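Local coordinates for protein LYND (Lyngbya aestuarii, PDB 4V1T) that probably uses ATP to cyclise side chains of a peptide substrate into azoline heterocycles, as a YcaO-family cyclodehydratase, at residues L157-I169 / W204-E218. Numbering follows the deposited sequence.
Sequences LTDDYLQPELAKI and WDCLAHRLRGNREVE. With ZN (zinc ion), chain K.
With CG of Trp204 trans to its own backbone N (chi1 170°), the indole leaves helix 204-213 toward the loop that follows strand 154-157, where its NE1 donates to Tyr161 O at 2.9 Å. A flat apolar ring with one N-H suits this place: Leu166 CB lies over the five-membered ring in a CH-pi contact, 3.7 Å from its centroid, Ala167 CB reaches CZ3, and the small Ala208 fits against the opposite face. A leucine in place of Trp204 would probably leave Tyr161 O without this donor and open a gap beneath Leu166 and Ala167. Branched Leu162 serves two neighbours: CD2 packs on Leu211 CB at 3.7 Å, CD1 over the Arg215 guanidinium. Arg215, long enough to cross, sends NH1 to the syn lone pair of Asp160 OD2 (2.8 Å, 172°); short Asp160 also accepts from Leu162 N on the anti side of OD2, 31° out of the carboxylate plane, closing an Asx turn. Glu218 OE2 also accepts from NH1, completing a salt-bridge network that probably eases carboxylate repulsion. The contact joins the loop after strand 154-157 and the first turn of helix 165-176 to zinc-binding helix 204-213 and the start of helix 216-225, beside Trp191 of strand 189-196.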
loop_
_atom_site.group_PDB
_atom_site.type_symbol
_atom_site.label_atom_id
_atom_site.label_comp_id
_atom_site.label_asym_id
_atom_site.label_seq_id
_atom_site.Cartn_x
_atom_site.Cartn_y
_atom_site.Cartn_z
ATOM N N LEU B 157 -13.878 -16.644 24.728
ATOM C CA LEU B 157 -13.898 -17.392 23.476
ATOM C C LEU B 157 -15.321 -17.400 22.932
ATOM O O LEU B 157 -16.239 -17.842 23.620
ATOM C CB LEU B 157 -13.416 -18.827 23.670
ATOM C CG LEU B 157 -12.308 -19.098 24.681
ATOM C CD1 LEU B 157 -11.874 -20.548 24.574
ATOM C CD2 LEU B 157 -11.115 -18.193 24.473
ATOM N N THR B 158 -15.498 -16.910 21.707
ATOM C CA THR B 158 -16.816 -16.819 21.098
ATOM C C THR B 158 -16.804 -17.490 19.741
ATOM O O THR B 158 -15.734 -17.744 19.185
ATOM C CB THR B 158 -17.278 -15.356 20.937
ATOM O OG1 THR B 158 -18.657 -15.327 20.538
ATOM C CG2 THR B 158 -16.418 -14.612 19.908
ATOM N N ASP B 159 -18.000 -17.788 19.230
ATOM C CA ASP B 159 -18.164 -18.273 17.858
ATOM C C ASP B 159 -18.571 -17.120 16.945
ATOM O O ASP B 159 -18.519 -17.239 15.722
ATOM C CB ASP B 159 -19.201 -19.404 17.793
ATOM C CG ASP B 159 -20.552 -19.007 18.377
ATOM O OD1 ASP B 159 -20.607 -18.092 19.219
ATOM O OD2 ASP B 159 -21.568 -19.616 17.994
ATOM N N ASP B 160 -18.974 -16.004 17.547
ATOM C CA ASP B 160 -19.326 -14.811 16.788
ATOM C C ASP B 160 -19.116 -13.582 17.652
ATOM O O ASP B 160 -19.397 -13.615 18.854
ATOM C CB ASP B 160 -20.778 -14.889 16.296
ATOM C CG ASP B 160 -21.067 -13.906 15.182
ATOM O OD1 ASP B 160 -20.854 -14.257 14.002
ATOM O OD2 ASP B 160 -21.507 -12.779 15.488
ATOM N N TYR B 161 -18.638 -12.499 17.042
ATOM C CA TYR B 161 -18.341 -11.274 17.783
ATOM C C TYR B 161 -19.574 -10.417 18.088
ATOM O O TYR B 161 -19.462 -9.401 18.762
ATOM C CB TYR B 161 -17.306 -10.446 17.034
ATOM C CG TYR B 161 -15.873 -10.810 17.387
ATOM C CD1 TYR B 161 -15.479 -12.133 17.521
ATOM C CD2 TYR B 161 -14.916 -9.826 17.584
ATOM C CE1 TYR B 161 -14.166 -12.463 17.842
ATOM C CE2 TYR B 161 -13.611 -10.143 17.912
ATOM C CZ TYR B 161 -13.241 -11.459 18.037
ATOM O OH TYR B 161 -11.939 -11.770 18.351
ATOM N N LEU B 162 -20.739 -10.832 17.602
ATOM C CA LEU B 162 -21.990 -10.134 17.905
ATOM C C LEU B 162 -22.901 -10.974 18.795
ATOM O O LEU B 162 -24.103 -10.723 18.880
ATOM C CB LEU B 162 -22.726 -9.748 16.611
ATOM C CG LEU B 162 -22.125 -8.594 15.794
ATOM C CD1 LEU B 162 -22.954 -8.372 14.535
ATOM C CD2 LEU B 162 -22.056 -7.311 16.611
ATOM N N GLN B 163 -22.328 -11.955 19.482
ATOM C CA GLN B 163 -23.086 -12.724 20.465
ATOM C C GLN B 163 -23.641 -11.788 21.535
ATOM O O GLN B 163 -22.877 -11.079 22.185
ATOM C CB GLN B 163 -22.210 -13.792 21.123
ATOM C CG GLN B 163 -22.027 -15.053 20.291
ATOM C CD GLN B 163 -23.258 -15.948 20.312
ATOM O OE1 GLN B 163 -24.317 -15.549 20.781
ATOM N NE2 GLN B 163 -23.117 -17.172 19.812
ATOM N N PRO B 164 -24.974 -11.783 21.730
ATOM C CA PRO B 164 -25.580 -10.812 22.655
ATOM C C PRO B 164 -25.063 -10.877 24.098
ATOM O O PRO B 164 -25.151 -9.882 24.805
ATOM C CB PRO B 164 -27.088 -11.147 22.597
ATOM C CG PRO B 164 -27.191 -12.462 21.929
ATOM C CD PRO B 164 -25.998 -12.568 21.025
ATOM N N GLU B 165 -24.525 -12.015 24.520
ATOM C CA GLU B 165 -23.978 -12.135 25.863
ATOM C C GLU B 165 -22.734 -11.253 26.059
ATOM O O GLU B 165 -22.399 -10.885 27.180
ATOM C CB GLU B 165 -23.618 -13.583 26.175
ATOM C CG GLU B 165 -22.944 -13.737 27.535
ATOM C CD GLU B 165 -22.783 -15.174 27.973
ATOM O OE1 GLU B 165 -23.411 -16.072 27.370
ATOM O OE2 GLU B 165 -22.016 -15.389 28.940
ATOM N N LEU B 166 -22.054 -10.921 24.968
ATOM C CA LEU B 166 -20.877 -10.068 25.054
ATOM C C LEU B 166 -21.237 -8.675 25.565
ATOM O O LEU B 166 -20.398 -7.979 26.138
ATOM C CB LEU B 166 -20.176 -9.982 23.704
ATOM C CG LEU B 166 -19.597 -11.302 23.189
ATOM C CD1 LEU B 166 -19.046 -11.125 21.792
ATOM C CD2 LEU B 166 -18.522 -11.846 24.110
ATOM N N ALA B 167 -22.488 -8.278 25.373
ATOM C CA ALA B 167 -22.941 -6.976 25.831
ATOM C C ALA B 167 -22.882 -6.916 27.352
ATOM O O ALA B 167 -22.444 -5.924 27.933
ATOM C CB ALA B 167 -24.350 -6.701 25.339
ATOM N N LYS B 168 -23.315 -7.997 27.992
ATOM C CA LYS B 168 -23.299 -8.081 29.446
ATOM C C LYS B 168 -21.865 -8.147 29.975
ATOM O O LYS B 168 -21.522 -7.507 30.970
ATOM C CB LYS B 168 -24.086 -9.305 29.912
ATOM C CG LYS B 168 -24.176 -9.435 31.421
ATOM C CD LYS B 168 -24.831 -10.744 31.825
ATOM C CE LYS B 168 -25.004 -10.831 33.335
ATOM N NZ LYS B 168 -26.012 -9.853 33.850
ATOM N N ILE B 169 -21.029 -8.937 29.322
ATOM C CA ILE B 169 -19.641 -9.045 29.742
ATOM C C ILE B 169 -18.967 -7.673 29.641
ATOM O O ILE B 169 -18.216 -7.262 30.531
ATOM C CB ILE B 169 -18.879 -10.084 28.897
ATOM C CG1 ILE B 169 -19.410 -11.484 29.208
ATOM C CG2 ILE B 169 -17.370 -9.999 29.166
ATOM C CD1 ILE B 169 -18.779 -12.583 28.369
ATOM N N TRP B 204 -16.761 -3.092 23.702
ATOM C CA TRP B 204 -17.328 -4.039 22.753
ATOM C C TRP B 204 -18.441 -3.386 21.943
ATOM O O TRP B 204 -18.678 -3.753 20.794
ATOM C CB TRP B 204 -17.856 -5.274 23.470
ATOM C CG TRP B 204 -18.658 -6.169 22.583
ATOM C CD1 TRP B 204 -18.187 -7.181 21.796
ATOM C CD2 TRP B 204 -20.066 -6.119 22.383
ATOM N NE1 TRP B 204 -19.230 -7.766 21.111
ATOM C CE2 TRP B 204 -20.394 -7.136 21.457
ATOM C CE3 TRP B 204 -21.089 -5.316 22.891
ATOM C CZ2 TRP B 204 -21.703 -7.376 21.041
ATOM C CZ3 TRP B 204 -22.393 -5.555 22.476
ATOM C CH2 TRP B 204 -22.685 -6.578 21.557
ATOM N N ASP B 205 -19.106 -2.402 22.538
ATOM C CA ASP B 205 -20.172 -1.694 21.855
ATOM C C ASP B 205 -19.618 -0.803 20.741
ATOM O O ASP B 205 -20.266 -0.632 19.698
ATOM C CB ASP B 205 -20.976 -0.855 22.854
ATOM C CG ASP B 205 -22.448 -0.807 22.524
ATOM O OD1 ASP B 205 -22.806 -1.033 21.354
ATOM O OD2 ASP B 205 -23.243 -0.545 23.443
ATOM N N CYS B 206 -18.445 -0.211 20.973
ATOM C CA CYS B 206 -17.731 0.528 19.923
ATOM C C CYS B 206 -17.526 -0.354 18.689
ATOM O O CYS B 206 -17.711 0.080 17.555
ATOM C CB CYS B 206 -16.362 1.028 20.411
ATOM S SG CYS B 206 -16.387 2.304 21.686
ATOM N N LEU B 207 -17.123 -1.594 18.941
ATOM C CA LEU B 207 -16.893 -2.575 17.887
ATOM C C LEU B 207 -18.221 -3.032 17.270
ATOM O O LEU B 207 -18.378 -3.081 16.044
ATOM C CB LEU B 207 -16.121 -3.768 18.458
ATOM C CG LEU B 207 -15.940 -4.995 17.572
ATOM C CD1 LEU B 207 -15.060 -4.681 16.380
ATOM C CD2 LEU B 207 -15.357 -6.139 18.371
ATOM N N ALA B 208 -19.187 -3.352 18.119
ATOM C CA ALA B 208 -20.470 -3.858 17.652
ATOM C C ALA B 208 -21.116 -2.896 16.653
ATOM O O ALA B 208 -21.692 -3.320 15.657
ATOM C CB ALA B 208 -21.391 -4.105 18.829
ATOM N N HIS B 209 -20.998 -1.600 16.919
ATOM C CA HIS B 209 -21.588 -0.572 16.069
ATOM C C HIS B 209 -21.007 -0.635 14.651
ATOM O O HIS B 209 -21.689 -0.348 13.684
ATOM C CB HIS B 209 -21.359 0.811 16.679
ATOM C CG HIS B 209 -22.130 1.908 16.020
ATOM N ND1 HIS B 209 -21.610 2.683 15.006
ATOM C CD2 HIS B 209 -23.384 2.379 16.247
ATOM C CE1 HIS B 209 -22.510 3.577 14.631
ATOM N NE2 HIS B 209 -23.596 3.413 15.370
ATOM N N ARG B 210 -19.741 -1.008 14.533
ATOM C CA ARG B 210 -19.129 -1.173 13.222
ATOM C C ARG B 210 -19.513 -2.524 12.613
ATOM O O ARG B 210 -19.824 -2.614 11.425
ATOM C CB ARG B 210 -17.601 -1.056 13.324
ATOM C CG ARG B 210 -17.080 0.307 13.774
ATOM C CD ARG B 210 -17.291 1.367 12.701
ATOM N NE ARG B 210 -17.013 2.707 13.209
ATOM C CZ ARG B 210 -15.838 3.320 13.133
ATOM N NH1 ARG B 210 -14.795 2.732 12.565
ATOM N NH2 ARG B 210 -15.704 4.538 13.638
ATOM N N LEU B 211 -19.481 -3.569 13.430
ATOM C CA LEU B 211 -19.785 -4.925 12.969
ATOM C C LEU B 211 -21.186 -5.050 12.391
ATOM O O LEU B 211 -21.348 -5.554 11.281
ATOM C CB LEU B 211 -19.633 -5.932 14.113
ATOM C CG LEU B 211 -18.224 -6.311 14.542
ATOM C CD1 LEU B 211 -18.260 -7.265 15.730
ATOM C CD2 LEU B 211 -17.450 -6.932 13.392
ATOM N N ARG B 212 -22.185 -4.603 13.150
ATOM C CA ARG B 212 -23.587 -4.616 12.705
ATOM C C ARG B 212 -23.719 -3.999 11.313
ATOM O O ARG B 212 -24.394 -4.531 10.443
ATOM C CB ARG B 212 -24.475 -3.863 13.708
ATOM C CG ARG B 212 -25.079 -4.742 14.795
ATOM C CD ARG B 212 -25.288 -3.983 16.096
ATOM N NE ARG B 212 -25.392 -4.900 17.226
ATOM C CZ ARG B 212 -25.146 -4.577 18.492
ATOM N NH1 ARG B 212 -24.782 -3.338 18.830
ATOM N NH2 ARG B 212 -25.255 -5.504 19.433
ATOM N N GLY B 213 -23.044 -2.877 11.116
ATOM C CA GLY B 213 -23.089 -2.166 9.857
ATOM C C GLY B 213 -22.415 -2.890 8.714
ATOM O O GLY B 213 -22.910 -2.882 7.587
ATOM N N ASN B 214 -21.281 -3.520 8.992
ATOM C CA ASN B 214 -20.534 -4.226 7.958
ATOM C C ASN B 214 -21.038 -5.652 7.697
ATOM O O ASN B 214 -20.396 -6.418 6.982
ATOM C CB ASN B 214 -19.045 -4.245 8.323
ATOM C CG ASN B 214 -18.460 -2.852 8.419
ATOM O OD1 ASN B 214 -18.873 -1.948 7.696
ATOM N ND2 ASN B 214 -17.493 -2.671 9.308
ATOM N N ARG B 215 -22.177 -6.005 8.289
ATOM C CA ARG B 215 -22.823 -7.291 8.040
ATOM C C ARG B 215 -24.247 -7.064 7.555
ATOM O O ARG B 215 -25.211 -7.456 8.213
ATOM C CB ARG B 215 -22.853 -8.139 9.308
ATOM C CG ARG B 215 -21.506 -8.589 9.832
ATOM C CD ARG B 215 -21.708 -9.800 10.719
ATOM N NE ARG B 215 -20.534 -10.127 11.511
ATOM C CZ ARG B 215 -20.562 -10.844 12.628
ATOM N NH1 ARG B 215 -21.714 -11.314 13.099
ATOM N NH2 ARG B 215 -19.434 -11.084 13.286
ATOM N N GLU B 216 -24.381 -6.424 6.403
ATOM C CA GLU B 216 -25.694 -5.992 5.933
ATOM C C GLU B 216 -26.583 -7.170 5.538
ATOM O O GLU B 216 -27.803 -7.109 5.705
ATOM C CB GLU B 216 -25.552 -5.020 4.763
ATOM C CG GLU B 216 -25.074 -5.660 3.478
ATOM C CD GLU B 216 -23.586 -5.914 3.475
ATOM O OE1 GLU B 216 -22.928 -5.700 4.520
ATOM O OE2 GLU B 216 -23.069 -6.330 2.421
ATOM N N VAL B 217 -25.983 -8.233 5.008
ATOM C CA VAL B 217 -26.740 -9.440 4.683
ATOM C C VAL B 217 -27.346 -10.029 5.950
ATOM O O VAL B 217 -28.546 -10.297 6.012
ATOM C CB VAL B 217 -25.864 -10.501 3.997
ATOM C CG1 VAL B 217 -26.638 -11.808 3.816
ATOM C CG2 VAL B 217 -25.364 -9.990 2.649
ATOM N N GLU B 218 -26.503 -10.222 6.958
ATOM C CA GLU B 218 -26.943 -10.734 8.246
ATOM C C GLU B 218 -28.029 -9.835 8.834
ATOM O O GLU B 218 -29.071 -10.311 9.272
ATOM C CB GLU B 218 -25.759 -10.836 9.214
ATOM C CG GLU B 218 -26.094 -11.472 10.560
ATOM C CD GLU B 218 -24.966 -11.341 11.583
ATOM O OE1 GLU B 218 -24.866 -10.279 12.255
ATOM O OE2 GLU B 218 -24.184 -12.306 11.731
HETATM ZN ZN ZN K . -17.807 2.204 23.585
HETATM O O HOH W 1 -25.622 -7.728 18.395
#